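PDB 6HOX: binding domain (Hc) of Paraclostridial Mosquitocidal Protein 1, which forms the receptor-binding part of a botulinum-like neurotoxin that targets Anopheles mosquitoes, and probably directs it to host nerve cells. Local coordinates for residues I266-T278 with E285-N297. Residues are numbered along the deposited sequence; the frame is centred on the assembly and turned at random.
Sequences INQAILGGPLRST and EYYPYISRMRTFN
A beta hairpin of the C-terminal receptor-binding subdomain pairs R276 and T278 of strand 275-280 with Y289 and Y287 of strand 285-291. Both are antiparallel hydrogen-bonded pairs. R276 N bonds to Y289 O (2.8 Å), and Y289 N returns one to R276 O. Past the last bridged pair, L275 with I290, S291 N still reaches P274 O, and R294 N bonds to G272 O at 2.7 Å.

On one face of the hairpin, the Y289 ring lies beside R276. Its CG sits between the backbone N and the carbonyl carbon (chi1 68°), which turns the ring back across the paired strand. R276 CB packs over the ring face in a CH-pi contact, 4.0 Å from the centroid. The R276 chain bends at chi3, and Y289 OH lies over one guanidinium face without a hydrogen bond. R276 NE forms a salt bridge with D313.

On the other face, L275 CD1 touches I290 CD1 (4.1 Å) and P288 CB. I290 CG2 leans on G273 O at 3.6 Å, while W435 and I398 also pack on I290.

At the turn I270-G273, M293 curls its thioether to G272. M293 SD accepts a weak bond from G272 N (3.2 Å), and I270 CG2 meets M293 CB. Such an antiparallel hairpin fits the beta-trefoil fold of the C-terminal subdomain of clostridial neurotoxin binding domains.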
ATOM      1  N   ILE A 266      -2.121  12.836  -8.033  1.00 27.65           N
ATOM      2  CA  ILE A 266      -1.664  13.550  -6.847  1.00 27.05           C
ATOM      3  C   ILE A 266      -0.137  13.675  -6.855  1.00 24.93           C
ATOM      4  O   ILE A 266       0.593  12.739  -7.181  1.00 23.30           O
ATOM      5  CB  ILE A 266      -2.145  12.816  -5.583  1.00 29.90           C
ATOM      6  CG1 ILE A 266      -3.670  12.862  -5.473  1.00 31.76           C
ATOM      7  CG2 ILE A 266      -1.451  13.364  -4.346  1.00 30.55           C
ATOM      8  CD1 ILE A 266      -4.246  11.918  -4.443  1.00 35.01           C
ATOM      9  N   ASN A 267       0.333  14.846  -6.428  1.00 25.63           N
ATOM     10  CA  ASN A 267       1.737  15.105  -6.246  1.00 24.91           C
ATOM     11  C   ASN A 267       2.102  14.784  -4.802  1.00 24.82           C
ATOM     12  O   ASN A 267       1.392  15.183  -3.890  1.00 24.97           O
ATOM     13  CB  ASN A 267       2.110  16.554  -6.548  1.00 25.21           C
ATOM     14  CG  ASN A 267       3.609  16.747  -6.564  1.00 26.47           C
ATOM     15  OD1 ASN A 267       4.224  16.959  -5.524  1.00 27.59           O
ATOM     16  ND2 ASN A 267       4.208  16.656  -7.737  1.00 28.58           N
ATOM     17  N   GLN A 268       3.224  14.079  -4.618  1.00 25.81           N
ATOM     18  CA  GLN A 268       3.595  13.578  -3.305  1.00 25.39           C
ATOM     19  C   GLN A 268       3.763  14.738  -2.316  1.00 27.07           C
ATOM     20  O   GLN A 268       3.520  14.564  -1.137  1.00 27.33           O
ATOM     21  CB  GLN A 268       4.851  12.715  -3.381  1.00 25.73           C
ATOM     22  CG  GLN A 268       5.265  12.138  -2.033  1.00 26.13           C
ATOM     23  CD  GLN A 268       6.466  11.251  -2.191  1.00 26.00           C
ATOM     24  OE1 GLN A 268       7.563  11.717  -2.493  1.00 25.27           O
ATOM     25  NE2 GLN A 268       6.242   9.950  -2.088  1.00 25.18           N
ATOM     26  N   ALA A 269       4.152  15.920  -2.799  1.00 26.45           N
ATOM     27  CA  ALA A 269       4.452  17.041  -1.923  1.00 29.17           C
ATOM     28  C   ALA A 269       3.171  17.635  -1.321  1.00 28.54           C
ATOM     29  O   ALA A 269       3.255  18.260  -0.300  1.00 31.54           O
ATOM     30  CB  ALA A 269       5.271  18.087  -2.658  1.00 29.76           C
ATOM     31  N   ILE A 270       2.002  17.423  -1.942  1.00 30.24           N
ATOM     32  CA  ILE A 270       0.723  17.955  -1.452  1.00 30.77           C
ATOM     33  C   ILE A 270      -0.344  16.888  -1.634  1.00 29.95           C
ATOM     34  O   ILE A 270      -1.090  16.915  -2.609  1.00 27.61           O
ATOM     35  CB  ILE A 270       0.308  19.245  -2.192  1.00 35.27           C
ATOM     36  CG1 ILE A 270       1.420  20.289  -2.181  1.00 37.90           C
ATOM     37  CG2 ILE A 270      -0.980  19.824  -1.633  1.00 35.65           C
ATOM     38  CD1 ILE A 270       2.296  20.209  -3.401  1.00 41.12           C
ATOM     39  N   LEU A 271      -0.420  15.966  -0.674  1.00 30.20           N
ATOM     40  CA  LEU A 271      -1.270  14.788  -0.807  1.00 29.16           C
ATOM     41  C   LEU A 271      -2.748  15.177  -0.919  1.00 28.36           C
ATOM     42  O   LEU A 271      -3.475  14.584  -1.702  1.00 30.11           O
ATOM     43  CB  LEU A 271      -1.030  13.877   0.397  1.00 30.18           C
ATOM     44  CG  LEU A 271       0.342  13.211   0.413  1.00 31.49           C
ATOM     45  CD1 LEU A 271       0.582  12.533   1.752  1.00 32.23           C
ATOM     46  CD2 LEU A 271       0.465  12.223  -0.735  1.00 32.50           C
ATOM     47  N   GLY A 272      -3.157  16.199  -0.157  1.00 28.14           N
ATOM     48  CA  GLY A 272      -4.537  16.680  -0.122  1.00 28.85           C
ATOM     49  C   GLY A 272      -4.837  17.771  -1.143  1.00 30.21           C
ATOM     50  O   GLY A 272      -5.951  18.333  -1.155  1.00 29.08           O
ATOM     51  N   GLY A 273      -3.879  18.065  -2.028  1.00 30.52           N
ATOM     52  CA  GLY A 273      -4.058  19.093  -3.078  1.00 29.01           C
ATOM     53  C   GLY A 273      -4.739  18.509  -4.313  1.00 28.43           C
ATOM     54  O   GLY A 273      -4.194  17.623  -4.956  1.00 29.97           O
ATOM     55  N   PRO A 274      -5.960  18.952  -4.684  1.00 29.54           N
ATOM     56  CA  PRO A 274      -6.649  18.394  -5.850  1.00 31.22           C
ATOM     57  C   PRO A 274      -6.090  18.924  -7.182  1.00 31.07           C
ATOM     58  O   PRO A 274      -5.826  20.113  -7.296  1.00 32.49           O
ATOM     59  CB  PRO A 274      -8.094  18.881  -5.638  1.00 30.89           C
ATOM     60  CG  PRO A 274      -7.937  20.212  -4.932  1.00 30.34           C
ATOM     61  CD  PRO A 274      -6.738  20.013  -4.019  1.00 29.83           C
ATOM     62  N   LEU A 275      -5.912  18.040  -8.169  1.00 30.94           N
ATOM     63  CA  LEU A 275      -5.515  18.453  -9.514  1.00 30.17           C
ATOM     64  C   LEU A 275      -6.727  19.137 -10.157  1.00 30.03           C
ATOM     65  O   LEU A 275      -7.808  18.543 -10.295  1.00 27.17           O
ATOM     66  CB  LEU A 275      -5.038  17.237 -10.313  1.00 29.93           C
ATOM     67  CG  LEU A 275      -4.739  17.453 -11.796  1.00 30.51           C
ATOM     68  CD1 LEU A 275      -3.457  18.239 -12.009  1.00 32.24           C
ATOM     69  CD2 LEU A 275      -4.642  16.124 -12.513  1.00 28.99           C
ATOM     70  N   ARG A 276      -6.534  20.412 -10.505  1.00 31.80           N
ATOM     71  CA  ARG A 276      -7.563  21.242 -11.149  1.00 34.45           C
ATOM     72  C   ARG A 276      -6.995  21.787 -12.472  1.00 34.88           C
ATOM     73  O   ARG A 276      -5.822  21.557 -12.801  1.00 31.14           O
ATOM     74  CB  ARG A 276      -8.022  22.341 -10.184  1.00 35.98           C
ATOM     75  CG  ARG A 276      -8.641  21.817  -8.894  1.00 39.85           C
ATOM     76  CD  ARG A 276      -9.020  22.913  -7.909  1.00 45.49           C
ATOM     77  NE  ARG A 276     -10.051  23.787  -8.456  1.00 53.23           N
ATOM     78  CZ  ARG A 276     -10.665  24.754  -7.781  1.00 56.35           C
ATOM     79  NH1 ARG A 276     -10.313  24.999  -6.529  1.00 56.39           N
ATOM     80  NH2 ARG A 276     -11.626  25.460  -8.358  1.00 50.26           N
ATOM     81  N   SER A 277      -7.849  22.477 -13.237  1.00 34.87           N
ATOM     82  CA  SER A 277      -7.431  23.159 -14.463  1.00 37.54           C
ATOM     83  C   SER A 277      -8.155  24.503 -14.596  1.00 38.18           C
ATOM     84  O   SER A 277      -9.237  24.708 -14.058  1.00 34.51           O
ATOM     85  CB  SER A 277      -7.657  22.312 -15.679  1.00 37.24           C
ATOM     86  OG  SER A 277      -9.036  22.098 -15.895  1.00 37.99           O
ATOM     87  N   THR A 278      -7.516  25.414 -15.324  1.00 43.89           N
ATOM     88  CA  THR A 278      -7.984  26.770 -15.491  1.00 45.46           C
ATOM     89  C   THR A 278      -7.663  27.218 -16.924  1.00 50.29           C
ATOM     90  O   THR A 278      -6.515  27.090 -17.393  1.00 44.38           O
ATOM     91  CB  THR A 278      -7.363  27.688 -14.430  1.00 46.96           C
ATOM     92  OG1 THR A 278      -7.955  28.982 -14.571  1.00 50.97           O
ATOM     93  CG2 THR A 278      -5.859  27.807 -14.546  1.00 46.42           C
ATOM     94  N   GLU A 285      -5.073  28.600 -23.840  1.00 58.03           N
ATOM     95  CA  GLU A 285      -4.691  27.344 -23.172  1.00 52.25           C
ATOM     96  C   GLU A 285      -5.426  27.114 -21.842  1.00 46.93           C
ATOM     97  O   GLU A 285      -5.656  28.027 -21.058  1.00 41.06           O
ATOM     98  CB  GLU A 285      -3.185  27.328 -22.907  1.00 54.95           C
ATOM     99  CG  GLU A 285      -2.336  27.442 -24.164  1.00 57.50           C
ATOM    100  CD  GLU A 285      -2.389  26.263 -25.125  1.00 58.74           C
ATOM    101  OE1 GLU A 285      -2.952  25.199 -24.765  1.00 53.23           O
ATOM    102  OE2 GLU A 285      -1.856  26.412 -26.238  1.00 60.35           O
ATOM    103  N   TYR A 286      -5.740  25.835 -21.601  1.00 45.09           N
ATOM    104  CA  TYR A 286      -6.057  25.299 -20.284  1.00 45.52           C
ATOM    105  C   TYR A 286      -4.770  24.810 -19.600  1.00 39.32           C
ATOM    106  O   TYR A 286      -3.994  24.046 -20.185  1.00 39.00           O
ATOM    107  CB  TYR A 286      -7.041  24.136 -20.394  1.00 45.73           C
ATOM    108  CG  TYR A 286      -8.314  24.441 -21.138  1.00 46.96           C
ATOM    109  CD1 TYR A 286      -8.387  24.282 -22.509  1.00 45.74           C
ATOM    110  CD2 TYR A 286      -9.455  24.843 -20.466  1.00 47.79           C
ATOM    111  CE1 TYR A 286      -9.552  24.548 -23.204  1.00 48.95           C
ATOM    112  CE2 TYR A 286     -10.636  25.097 -21.144  1.00 51.58           C
ATOM    113  CZ  TYR A 286     -10.684  24.954 -22.520  1.00 51.58           C
ATOM    114  OH  TYR A 286     -11.838  25.201 -23.211  1.00 53.27           O
ATOM    115  N   TYR A 287      -4.567  25.249 -18.356  1.00 35.28           N
ATOM    116  CA  TYR A 287      -3.421  24.889 -17.538  1.00 35.64           C
ATOM    117  C   TYR A 287      -3.886  23.998 -16.385  1.00 36.21           C
ATOM    118  O   TYR A 287      -4.760  24.386 -15.615  1.00 30.88           O
ATOM    119  CB  TYR A 287      -2.721  26.133 -16.983  1.00 33.95           C
ATOM    120  CG  TYR A 287      -1.900  26.908 -17.985  1.00 34.61           C
ATOM    121  CD1 TYR A 287      -2.492  27.741 -18.922  1.00 34.71           C
ATOM    122  CD2 TYR A 287      -0.523  26.786 -18.017  1.00 37.20           C
ATOM    123  CE1 TYR A 287      -1.734  28.450 -19.846  1.00 37.11           C
ATOM    124  CE2 TYR A 287       0.249  27.484 -18.935  1.00 39.88           C
ATOM    125  CZ  TYR A 287      -0.355  28.323 -19.857  1.00 38.61           C
ATOM    126  OH  TYR A 287       0.426  28.993 -20.765  1.00 36.42           O
ATOM    127  N   PRO A 288      -3.307  22.787 -16.198  1.00 33.99           N
ATOM    128  CA  PRO A 288      -3.565  22.022 -14.978  1.00 31.18           C
ATOM    129  C   PRO A 288      -2.711  22.610 -13.848  1.00 29.71           C
ATOM    130  O   PRO A 288      -1.612  23.097 -14.092  1.00 28.86           O
ATOM    131  CB  PRO A 288      -3.166  20.598 -15.386  1.00 30.83           C
ATOM    132  CG  PRO A 288      -2.026  20.823 -16.364  1.00 31.63           C
ATOM    133  CD  PRO A 288      -2.400  22.088 -17.120  1.00 31.47           C
ATOM    134  N   TYR A 289      -3.213  22.539 -12.613  1.00 32.20           N
ATOM    135  CA  TYR A 289      -2.444  22.961 -11.445  1.00 30.16           C
ATOM    136  C   TYR A 289      -2.875  22.126 -10.227  1.00 30.42           C
ATOM    137  O   TYR A 289      -3.959  21.546 -10.216  1.00 31.17           O
ATOM    138  CB  TYR A 289      -2.610  24.472 -11.225  1.00 31.95           C
ATOM    139  CG  TYR A 289      -3.990  24.907 -10.795  1.00 30.61           C
ATOM    140  CD1 TYR A 289      -5.007  25.071 -11.720  1.00 30.84           C
ATOM    141  CD2 TYR A 289      -4.285  25.138  -9.462  1.00 32.46           C
ATOM    142  CE1 TYR A 289      -6.281  25.453 -11.337  1.00 30.20           C
ATOM    143  CE2 TYR A 289      -5.557  25.524  -9.061  1.00 31.76           C
ATOM    144  CZ  TYR A 289      -6.557  25.681 -10.002  1.00 31.49           C
ATOM    145  OH  TYR A 289      -7.812  26.063  -9.607  1.00 35.40           O
ATOM    146  N   ILE A 290      -1.998  22.037  -9.217  1.00 30.62           N
ATOM    147  CA  ILE A 290      -2.377  21.451  -7.931  1.00 30.92           C
ATOM    148  C   ILE A 290      -2.866  22.593  -7.036  1.00 33.22           C
ATOM    149  O   ILE A 290      -2.166  23.575  -6.827  1.00 32.49           O
ATOM    150  CB  ILE A 290      -1.228  20.658  -7.273  1.00 29.64           C
ATOM    151  CG1 ILE A 290      -0.645  19.596  -8.204  1.00 28.76           C
ATOM    152  CG2 ILE A 290      -1.696  20.015  -5.974  1.00 29.11           C
ATOM    153  CD1 ILE A 290      -1.551  18.401  -8.387  1.00 30.51           C
ATOM    154  N   SER A 291      -4.092  22.451  -6.536  1.00 33.01           N
ATOM    155  CA  SER A 291      -4.686  23.425  -5.661  1.00 35.12           C
ATOM    156  C   SER A 291      -4.162  23.222  -4.238  1.00 36.81           C
ATOM    157  O   SER A 291      -3.475  22.243  -3.963  1.00 38.22           O
ATOM    158  CB  SER A 291      -6.177  23.330  -5.721  1.00 37.16           C
ATOM    159  OG  SER A 291      -6.775  24.495  -5.188  1.00 37.32           O
ATOM    160  N   ARG A 292      -4.520  24.140  -3.337  1.00 39.15           N
ATOM    161  CA  ARG A 292      -4.074  24.068  -1.946  1.00 40.30           C
ATOM    162  C   ARG A 292      -4.595  22.772  -1.304  1.00 36.75           C
ATOM    163  O   ARG A 292      -5.638  22.238  -1.685  1.00 32.90           O
ATOM    164  CB  ARG A 292      -4.485  25.328  -1.170  1.00 46.82           C
ATOM    165  CG  ARG A 292      -5.981  25.618  -1.150  1.00 52.43           C
ATOM    166  CD  ARG A 292      -6.340  26.773  -0.220  1.00 60.59           C
ATOM    167  NE  ARG A 292      -6.162  28.107  -0.808  1.00 65.49           N
ATOM    168  CZ  ARG A 292      -5.298  29.030  -0.374  1.00 65.94           C
ATOM    169  NH1 ARG A 292      -4.464  28.750   0.613  1.00 71.24           N
ATOM    170  NH2 ARG A 292      -5.274  30.232  -0.925  1.00 60.92           N
ATOM    171  N   MET A 293      -3.833  22.284  -0.322  1.00 37.90           N
ATOM    172  CA  MET A 293      -4.113  21.074   0.444  1.00 39.16           C
ATOM    173  C   MET A 293      -5.508  21.180   1.079  1.00 37.34           C
ATOM    174  O   MET A 293      -5.808  22.150   1.757  1.00 38.11           O
ATOM    175  CB  MET A 293      -3.047  20.922   1.535  1.00 43.25           C
ATOM    176  CG  MET A 293      -3.233  19.716   2.452  1.00 48.51           C
ATOM    177  SD  MET A 293      -2.143  18.337   2.037  1.00 55.92           S
ATOM    178  CE  MET A 293      -0.544  19.039   2.443  1.00 59.36           C
ATOM    179  N   ARG A 294      -6.364  20.189   0.820  1.00 34.90           N
ATOM    180  CA  ARG A 294      -7.632  20.024   1.519  1.00 33.24           C
ATOM    181  C   ARG A 294      -7.507  18.839   2.485  1.00 35.11           C
ATOM    182  O   ARG A 294      -6.999  17.791   2.094  1.00 34.67           O
ATOM    183  CB  ARG A 294      -8.777  19.800   0.527  1.00 33.82           C
ATOM    184  CG  ARG A 294      -9.004  20.940  -0.459  1.00 35.38           C
ATOM    185  CD  ARG A 294     -10.110  20.638  -1.462  1.00 36.89           C
ATOM    186  NE  ARG A 294     -11.420  20.693  -0.832  1.00 35.28           N
ATOM    187  CZ  ARG A 294     -12.244  19.666  -0.644  1.00 38.07           C
ATOM    188  NH1 ARG A 294     -11.989  18.475  -1.166  1.00 37.14           N
ATOM    189  NH2 ARG A 294     -13.326  19.841   0.091  1.00 37.84           N
ATOM    190  N   THR A 295      -7.971  19.025   3.731  1.00 34.56           N
ATOM    191  CA  THR A 295      -7.948  18.008   4.772  1.00 34.27           C
ATOM    192  C   THR A 295      -9.293  17.984   5.500  1.00 35.33           C
ATOM    193  O   THR A 295     -10.039  18.960   5.476  1.00 36.62           O
ATOM    194  CB  THR A 295      -6.802  18.223   5.774  1.00 34.32           C
ATOM    195  OG1 THR A 295      -7.006  19.434   6.491  1.00 34.24           O
ATOM    196  CG2 THR A 295      -5.431  18.277   5.129  1.00 33.06           C
ATOM    197  N   PHE A 296      -9.598  16.843   6.123  1.00 33.45           N
ATOM    198  CA  PHE A 296     -10.709  16.730   7.046  1.00 35.90           C
ATOM    199  C   PHE A 296     -10.200  16.151   8.364  1.00 38.87           C
ATOM    200  O   PHE A 296      -9.055  15.676   8.471  1.00 40.25           O
ATOM    201  CB  PHE A 296     -11.855  15.896   6.465  1.00 34.73           C
ATOM    202  CG  PHE A 296     -11.514  14.474   6.093  1.00 36.41           C
ATOM    203  CD1 PHE A 296     -10.965  14.176   4.852  1.00 38.58           C
ATOM    204  CD2 PHE A 296     -11.772  13.428   6.965  1.00 36.61           C
ATOM    205  CE1 PHE A 296     -10.672  12.866   4.496  1.00 39.48           C
ATOM    206  CE2 PHE A 296     -11.458  12.120   6.619  1.00 36.69           C
ATOM    207  CZ  PHE A 296     -10.908  11.839   5.389  1.00 38.25           C
ATOM    208  N   ASN A 297     -11.072  16.219   9.371  1.00 42.69           N
ATOM    209  CA  ASN A 297     -10.768  15.792  10.717  1.00 44.98           C
ATOM    210  C   ASN A 297     -11.495  14.476  10.989  1.00 43.76           C
ATOM    211  O   ASN A 297     -12.696  14.367  10.754  1.00 41.64           O
ATOM    212  CB  ASN A 297     -11.165  16.864  11.735  1.00 47.69           C
ATOM    213  CG  ASN A 297     -10.089  17.909  11.918  1.00 50.93           C
ATOM    214  OD1 ASN A 297      -9.017  17.621  12.452  1.00 53.83           O
ATOM    215  ND2 ASN A 297     -10.365  19.122  11.474  1.00 54.37           N
TER